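Local structure of CRISPR-associated endoribonuclease Cas6 1 (Methanocaldococcus jannaschii DSM 2661, 5YI6) at residues L60-R65 against G77-Y82; T148-P153 against Y201-E206. The protein probably cleaves CRISPR precursor transcripts as an RNA-binding endoribonuclease, supplying crRNA for defence against viruses and plasmids. All coordinates share one frame; numbering follows the deposited sequence.

Interaction 1 of 2, residues L60-R65 against G77-Y82; sequences LQIRKR and GKAYLY. With PO4 (phosphate ion), chain H; PO4 (phosphate ion), chain G.
R63 lays its guanidinium flat over one face of the Y80 ring, the two planes only 7° apart and CZ 3.7 Å from the ring centroid: a stacked cation-pi pair. The arginine chain, extended from CG to NE, carries the flat head out over the ring and leaves its N-H groups pointing outward along the edge. There NH1 donates to O4 of the chain G phosphate at 2.8 Å and NH2 to its O1 at 2.9 Å, and E8 adds a salt bridge to NH2. A water bridges NE to Y82 OH. At the backbone, Q61 and Y80 form an antiparallel hydrogen-bonded pair, a single bridge by which the loop after strand 56-57 joins strand 78-85 in the five-stranded sheet of the N-terminal Cas6 region. With chi1 at -53°, Q61 brings its CG to the edge of the Y82 ring, 3.7 Å from CE2. Y80 OH donates to O1 of the chain H phosphate at 2.7 Å, an ion also held by K78, whose long, extended chain suits reaching an anion. On the buried side, L60 CD2 packs 4.1 Å from L81 CB.

Interaction 2 of 2, residues T148-P153 against Y201-E206; sequences TYDLLP and YCRCSE
With chi1 at -63°, D150 turns CG away from its own carbonyl carbon, which aims the carboxylate at the backbone of C202 and R203. OD2 accepts the amide hydrogen of R203 N at 2.8 Å in a nearly straight bond (165° at the hydrogen), although the donor comes from above the carboxylate plane, 43° out of it. The same oxygen sits 3.2 Å from C202 CA. Aspartate suits this place because its short side chain can span the gap between two backbones and stand in for the carbonyl that a neighbouring strand would offer. S205 points its side chain at the other segment, where L152 CD2 and P153 CD lie 3.2 and 3.1 Å from its OG.

The two backbones run almost alongside each other, yet no backbone-to-backbone hydrogen bond joins them. The end of strand 145-150, half of a two-stranded hairpin with 137-142, thus meets strand 201-213 of the four-stranded antiparallel sheet in the C-terminal Cas6 region through side chains and water. One water contacts L151 O and R203 O; another lies between L151 O and S205 OG, 2.7 Å from the hydroxyl.

L152 and P153 supply the apolar surface. The two methyl branches of L152 divide the work, CD2 turning to the serine and CD1 lying 3.9 Å from R203 NE. The arginine crosses this leucine at about a right angle. Its NE stays 6.3 Å from D150 OD2, too far for a salt bridge, so any attraction between the opposite charges is probably weak and long-range. P153 also touches F158 of helix 158-174 and F189 of strand 182-195.

Overall arrangement
Interaction 1 and interaction 2 follow one another along the chain and belong to the N-terminal and the C-terminal Cas6 regions, each built round its own antiparallel sheet. Their centres are 25 Å apart and their nearest atoms about 8 Å apart, without touching. Interaction 1 is nearer the putative catalytic residues: the side chain of L81 is about 12 Å from that of Y32, the proton acceptor by similarity. Its two phosphates probably came from the crystallisation liquor, though anions gathered by basic side chains are consistent with a surface able to meet RNA phosphates. Interaction 2 lies away from the putative catalytic residues; a glycerol about 4 Å from the L151 side chain probably came from the same liquor.

Interaction 1 of 2, residues L60-R65 against G77-Y82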
loop_
_atom_site.group_PDB
_atom_site.type_symbol
_atom_site.label_atom_id
_atom_site.label_comp_id
_atom_site.label_asym_id
_atom_site.label_seq_id
_atom_site.Cartn_x
_atom_site.Cartn_y
_atom_site.Cartn_z
ATOM N N LEU A 60 6.348 5.760 -3.447
ATOM C CA LEU A 60 7.785 5.703 -3.741
ATOM C C LEU A 60 8.540 6.393 -2.621
ATOM O O LEU A 60 8.206 7.516 -2.234
ATOM C CB LEU A 60 8.087 6.367 -5.093
ATOM C CG LEU A 60 7.542 5.609 -6.320
ATOM C CD1 LEU A 60 7.612 6.457 -7.620
ATOM C CD2 LEU A 60 8.279 4.245 -6.536
ATOM N N GLN A 61 9.534 5.716 -2.068
ATOM C CA GLN A 61 10.307 6.259 -0.963
ATOM C C GLN A 61 11.669 6.702 -1.469
ATOM O O GLN A 61 12.329 5.965 -2.200
ATOM C CB GLN A 61 10.515 5.209 0.140
ATOM C CG GLN A 61 9.178 4.555 0.641
ATOM C CD GLN A 61 8.316 5.487 1.479
ATOM O OE1 GLN A 61 8.810 6.096 2.429
ATOM N NE2 GLN A 61 7.002 5.587 1.150
ATOM N N ILE A 62 12.112 7.880 -1.039
ATOM C CA ILE A 62 13.407 8.420 -1.450
ATOM C C ILE A 62 14.242 8.656 -0.203
ATOM O O ILE A 62 13.765 9.282 0.750
ATOM C CB ILE A 62 13.259 9.728 -2.245
ATOM C CG1 ILE A 62 12.428 9.488 -3.499
ATOM C CG2 ILE A 62 14.682 10.369 -2.533
ATOM C CD1 ILE A 62 12.162 10.749 -4.275
ATOM N N ARG A 63 15.471 8.144 -0.205
ATOM C CA ARG A 63 16.322 8.268 0.977
ATOM C C ARG A 63 17.240 9.480 0.893
ATOM O O ARG A 63 17.367 10.213 1.870
ATOM C CB ARG A 63 17.156 7.016 1.165
ATOM C CG ARG A 63 16.295 5.801 1.483
ATOM C CD ARG A 63 17.208 4.598 1.571
ATOM N NE ARG A 63 16.394 3.390 1.672
ATOM C CZ ARG A 63 16.882 2.161 1.696
ATOM N NH1 ARG A 63 18.199 1.973 1.645
ATOM N NH2 ARG A 63 16.043 1.135 1.798
ATOM N N LYS A 64 17.875 9.692 -0.250
ATOM C CA LYS A 64 18.763 10.850 -0.447
ATOM C C LYS A 64 17.962 11.937 -1.157
ATOM O O LYS A 64 17.920 12.014 -2.385
ATOM C CB LYS A 64 20.000 10.422 -1.210
ATOM C CG LYS A 64 20.894 9.562 -0.353
ATOM C CD LYS A 64 22.144 9.157 -1.089
ATOM C CE LYS A 64 22.826 10.356 -1.701
ATOM N NZ LYS A 64 24.140 9.966 -2.285
ATOM N N ARG A 65 17.312 12.781 -0.376
ATOM C CA ARG A 65 16.189 13.550 -0.890
ATOM C C ARG A 65 16.424 15.051 -0.772
ATOM O O ARG A 65 17.159 15.516 0.099
ATOM C CB ARG A 65 14.912 13.162 -0.159
ATOM C CG ARG A 65 14.971 13.453 1.301
ATOM C CD ARG A 65 14.266 12.374 2.107
ATOM N NE ARG A 65 12.936 12.103 1.593
ATOM C CZ ARG A 65 11.881 12.875 1.818
ATOM N NH1 ARG A 65 12.017 13.987 2.537
ATOM N NH2 ARG A 65 10.692 12.545 1.314
ATOM N N GLY A 77 19.199 9.144 -7.799
ATOM C CA GLY A 77 18.331 8.425 -8.699
ATOM C C GLY A 77 17.661 7.208 -8.092
ATOM O O GLY A 77 16.818 6.586 -8.763
ATOM N N LYS A 78 17.993 6.848 -6.850
ATOM C CA LYS A 78 17.387 5.657 -6.252
ATOM C C LYS A 78 16.026 5.968 -5.642
ATOM O O LYS A 78 15.787 7.056 -5.115
ATOM C CB LYS A 78 18.301 5.070 -5.180
ATOM C CG LYS A 78 19.628 4.482 -5.788
ATOM C CD LYS A 78 20.524 3.892 -4.729
ATOM C CE LYS A 78 21.810 3.344 -5.379
ATOM N NZ LYS A 78 22.738 2.848 -4.339
ATOM N N ALA A 79 15.124 4.986 -5.729
ATOM C CA ALA A 79 13.857 5.039 -5.014
ATOM C C ALA A 79 13.497 3.609 -4.621
ATOM O O ALA A 79 14.073 2.648 -5.124
ATOM C CB ALA A 79 12.722 5.672 -5.836
ATOM N N TYR A 80 12.590 3.482 -3.656
ATOM C CA TYR A 80 12.269 2.168 -3.098
ATOM C C TYR A 80 10.758 2.020 -3.084
ATOM O O TYR A 80 10.064 2.922 -2.627
ATOM C CB TYR A 80 12.829 2.033 -1.682
ATOM C CG TYR A 80 14.342 2.166 -1.743
ATOM C CD1 TYR A 80 15.138 1.035 -1.919
ATOM C CD2 TYR A 80 14.952 3.414 -1.689
ATOM C CE1 TYR A 80 16.518 1.137 -1.983
ATOM C CE2 TYR A 80 16.329 3.529 -1.809
ATOM C CZ TYR A 80 17.093 2.391 -1.938
ATOM O OH TYR A 80 18.460 2.476 -2.019
ATOM N N LEU A 81 10.263 0.869 -3.536
ATOM C CA LEU A 81 8.825 0.615 -3.553
ATOM C C LEU A 81 8.592 -0.659 -2.748
ATOM O O LEU A 81 9.139 -1.701 -3.082
ATOM C CB LEU A 81 8.322 0.484 -5.001
ATOM C CG LEU A 81 6.878 0.007 -5.204
ATOM C CD1 LEU A 81 5.944 1.078 -4.607
ATOM C CD2 LEU A 81 6.592 -0.240 -6.678
ATOM N N TYR A 82 7.786 -0.579 -1.699
ATOM C CA TYR A 82 7.500 -1.749 -0.861
ATOM C C TYR A 82 6.189 -2.357 -1.337
ATOM O O TYR A 82 5.234 -1.622 -1.594
ATOM C CB TYR A 82 7.372 -1.359 0.618
ATOM C CG TYR A 82 8.671 -0.772 1.089
ATOM C CD1 TYR A 82 9.640 -1.583 1.651
ATOM C CD2 TYR A 82 8.988 0.574 0.829
ATOM C CE1 TYR A 82 10.896 -1.061 2.027
ATOM C CE2 TYR A 82 10.237 1.103 1.199
ATOM C CZ TYR A 82 11.185 0.271 1.793
ATOM O OH TYR A 82 12.432 0.776 2.147
HETATM P P PO4 H . 21.353 0.082 -2.299
HETATM O O1 PO4 H . 19.894 0.206 -1.870
HETATM O O2 PO4 H . 21.930 -1.283 -2.001
HETATM O O3 PO4 H . 22.148 1.126 -1.528
HETATM O O4 PO4 H . 21.446 0.338 -3.792
HETATM P P PO4 G . 18.908 -1.645 1.093
HETATM O O1 PO4 G . 17.440 -1.426 1.377
HETATM O O2 PO4 G . 19.232 -1.706 -0.354
HETATM O O3 PO4 G . 19.357 -2.893 1.785
HETATM O O4 PO4 G . 19.647 -0.431 1.638
HETATM O O HOH W 1 13.475 3.174 1.892
HETATM O O HOH W 2 16.857 7.203 -2.346
#

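Interaction 2 of 2, residues T148-P153 against Y201-E206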
loop_
_atom_site.group_PDB
_atom_site.type_symbol
_atom_site.label_atom_id
_atom_site.label_comp_id
_atom_site.label_asym_id
_atom_site.label_seq_id
_atom_site.Cartn_x
_atom_site.Cartn_y
_atom_site.Cartn_z
ATOM N N THR A 148 -20.153 9.406 -0.759
ATOM C CA THR A 148 -19.090 8.715 -0.040
ATOM C C THR A 148 -18.438 9.663 0.961
ATOM O O THR A 148 -17.963 10.741 0.583
ATOM C CB THR A 148 -18.030 8.190 -1.024
ATOM O OG1 THR A 148 -18.651 7.350 -2.006
ATOM C CG2 THR A 148 -16.998 7.388 -0.270
ATOM N N TYR A 149 -18.381 9.256 2.231
ATOM C CA TYR A 149 -17.718 10.014 3.282
ATOM C C TYR A 149 -16.399 9.311 3.599
ATOM O O TYR A 149 -16.386 8.095 3.818
ATOM C CB TYR A 149 -18.580 10.075 4.565
ATOM C CG TYR A 149 -17.986 10.965 5.619
ATOM C CD1 TYR A 149 -18.250 12.324 5.627
ATOM C CD2 TYR A 149 -17.125 10.464 6.579
ATOM C CE1 TYR A 149 -17.697 13.156 6.566
ATOM C CE2 TYR A 149 -16.558 11.289 7.515
ATOM C CZ TYR A 149 -16.843 12.635 7.512
ATOM O OH TYR A 149 -16.256 13.466 8.446
ATOM N N ASP A 150 -15.317 10.072 3.660
ATOM C CA ASP A 150 -13.992 9.515 3.967
ATOM C C ASP A 150 -13.730 9.632 5.466
ATOM O O ASP A 150 -13.592 10.740 5.992
ATOM C CB ASP A 150 -12.924 10.254 3.164
ATOM C CG ASP A 150 -13.105 10.089 1.675
ATOM O OD1 ASP A 150 -13.704 9.083 1.249
ATOM O OD2 ASP A 150 -12.654 10.979 0.933
ATOM N N LEU A 151 -13.658 8.493 6.157
ATOM C CA LEU A 151 -13.376 8.496 7.582
ATOM C C LEU A 151 -11.899 8.756 7.852
ATOM O O LEU A 151 -11.016 8.179 7.198
ATOM C CB LEU A 151 -13.758 7.152 8.194
ATOM C CG LEU A 151 -15.260 6.850 8.115
ATOM C CD1 LEU A 151 -15.534 5.406 8.509
ATOM C CD2 LEU A 151 -16.015 7.850 9.007
ATOM N N LEU A 152 -11.636 9.628 8.838
ATOM C CA LEU A 152 -10.313 9.931 9.372
ATOM C C LEU A 152 -10.311 9.648 10.872
ATOM O O LEU A 152 -11.397 9.539 11.462
ATOM C CB LEU A 152 -9.985 11.400 9.094
ATOM C CG LEU A 152 -10.066 11.743 7.598
ATOM C CD1 LEU A 152 -9.960 13.255 7.399
ATOM C CD2 LEU A 152 -8.965 10.996 6.822
ATOM N N PRO A 153 -9.143 9.572 11.539
ATOM C CA PRO A 153 -9.137 9.193 12.964
ATOM C C PRO A 153 -9.944 10.094 13.881
ATOM O O PRO A 153 -10.322 9.648 14.972
ATOM C CB PRO A 153 -7.646 9.223 13.329
ATOM C CG PRO A 153 -6.966 8.869 12.039
ATOM C CD PRO A 153 -7.770 9.583 10.979
ATOM N N TYR A 201 -11.284 12.579 -5.861
ATOM C CA TYR A 201 -10.247 12.740 -4.860
ATOM C C TYR A 201 -10.822 12.361 -3.500
ATOM O O TYR A 201 -11.971 12.686 -3.182
ATOM C CB TYR A 201 -9.724 14.166 -4.854
ATOM C CG TYR A 201 -9.026 14.514 -6.152
ATOM C CD1 TYR A 201 -7.633 14.582 -6.234
ATOM C CD2 TYR A 201 -9.772 14.714 -7.324
ATOM C CE1 TYR A 201 -7.004 14.893 -7.452
ATOM C CE2 TYR A 201 -9.165 15.014 -8.525
ATOM C CZ TYR A 201 -7.784 15.102 -8.591
ATOM O OH TYR A 201 -7.196 15.402 -9.805
ATOM N N CYS A 202 -10.036 11.669 -2.703
ATOM C CA CYS A 202 -10.483 11.272 -1.384
ATOM C C CYS A 202 -9.536 11.835 -0.340
ATOM O O CYS A 202 -8.444 12.306 -0.652
ATOM C CB CYS A 202 -10.581 9.744 -1.290
ATOM S SG CYS A 202 -8.981 8.903 -1.519
ATOM N N ARG A 203 -9.972 11.798 0.913
ATOM C CA ARG A 203 -9.125 12.147 2.047
ATOM C C ARG A 203 -8.701 10.849 2.728
ATOM O O ARG A 203 -9.559 10.035 3.087
ATOM C CB ARG A 203 -9.869 13.062 3.019
ATOM C CG ARG A 203 -10.258 14.370 2.382
ATOM C CD ARG A 203 -11.159 15.229 3.277
ATOM N NE ARG A 203 -10.440 15.773 4.429
ATOM C CZ ARG A 203 -9.552 16.767 4.350
ATOM N NH1 ARG A 203 -8.945 17.214 5.444
ATOM N NH2 ARG A 203 -9.252 17.303 3.170
ATOM N N CYS A 204 -7.385 10.649 2.874
ATOM C CA CYS A 204 -6.784 9.458 3.452
ATOM C C CYS A 204 -5.965 9.888 4.664
ATOM O O CYS A 204 -5.708 11.078 4.866
ATOM C CB CYS A 204 -5.883 8.747 2.413
ATOM S SG CYS A 204 -6.852 8.066 1.072
ATOM N N SER A 205 -5.555 8.934 5.488
ATOM C CA SER A 205 -4.844 9.268 6.718
ATOM C C SER A 205 -3.391 8.825 6.633
ATOM O O SER A 205 -3.126 7.635 6.502
ATOM C CB SER A 205 -5.483 8.621 7.950
ATOM O OG SER A 205 -6.848 9.004 8.093
ATOM N N GLU A 206 -2.460 9.777 6.713
ATOM C CA GLU A 206 -1.075 9.454 7.059
ATOM C C GLU A 206 -1.006 9.365 8.576
ATOM O O GLU A 206 -1.394 10.314 9.268
ATOM C CB GLU A 206 -0.144 10.543 6.518
ATOM C CG GLU A 206 1.300 10.416 6.904
ATOM C CD GLU A 206 2.137 11.521 6.253
ATOM O OE1 GLU A 206 2.521 12.480 6.961
ATOM O OE2 GLU A 206 2.347 11.456 5.018
HETATM O O HOH W 3 -10.195 7.788 4.471
HETATM O O HOH W 4 -8.372 7.157 6.867
#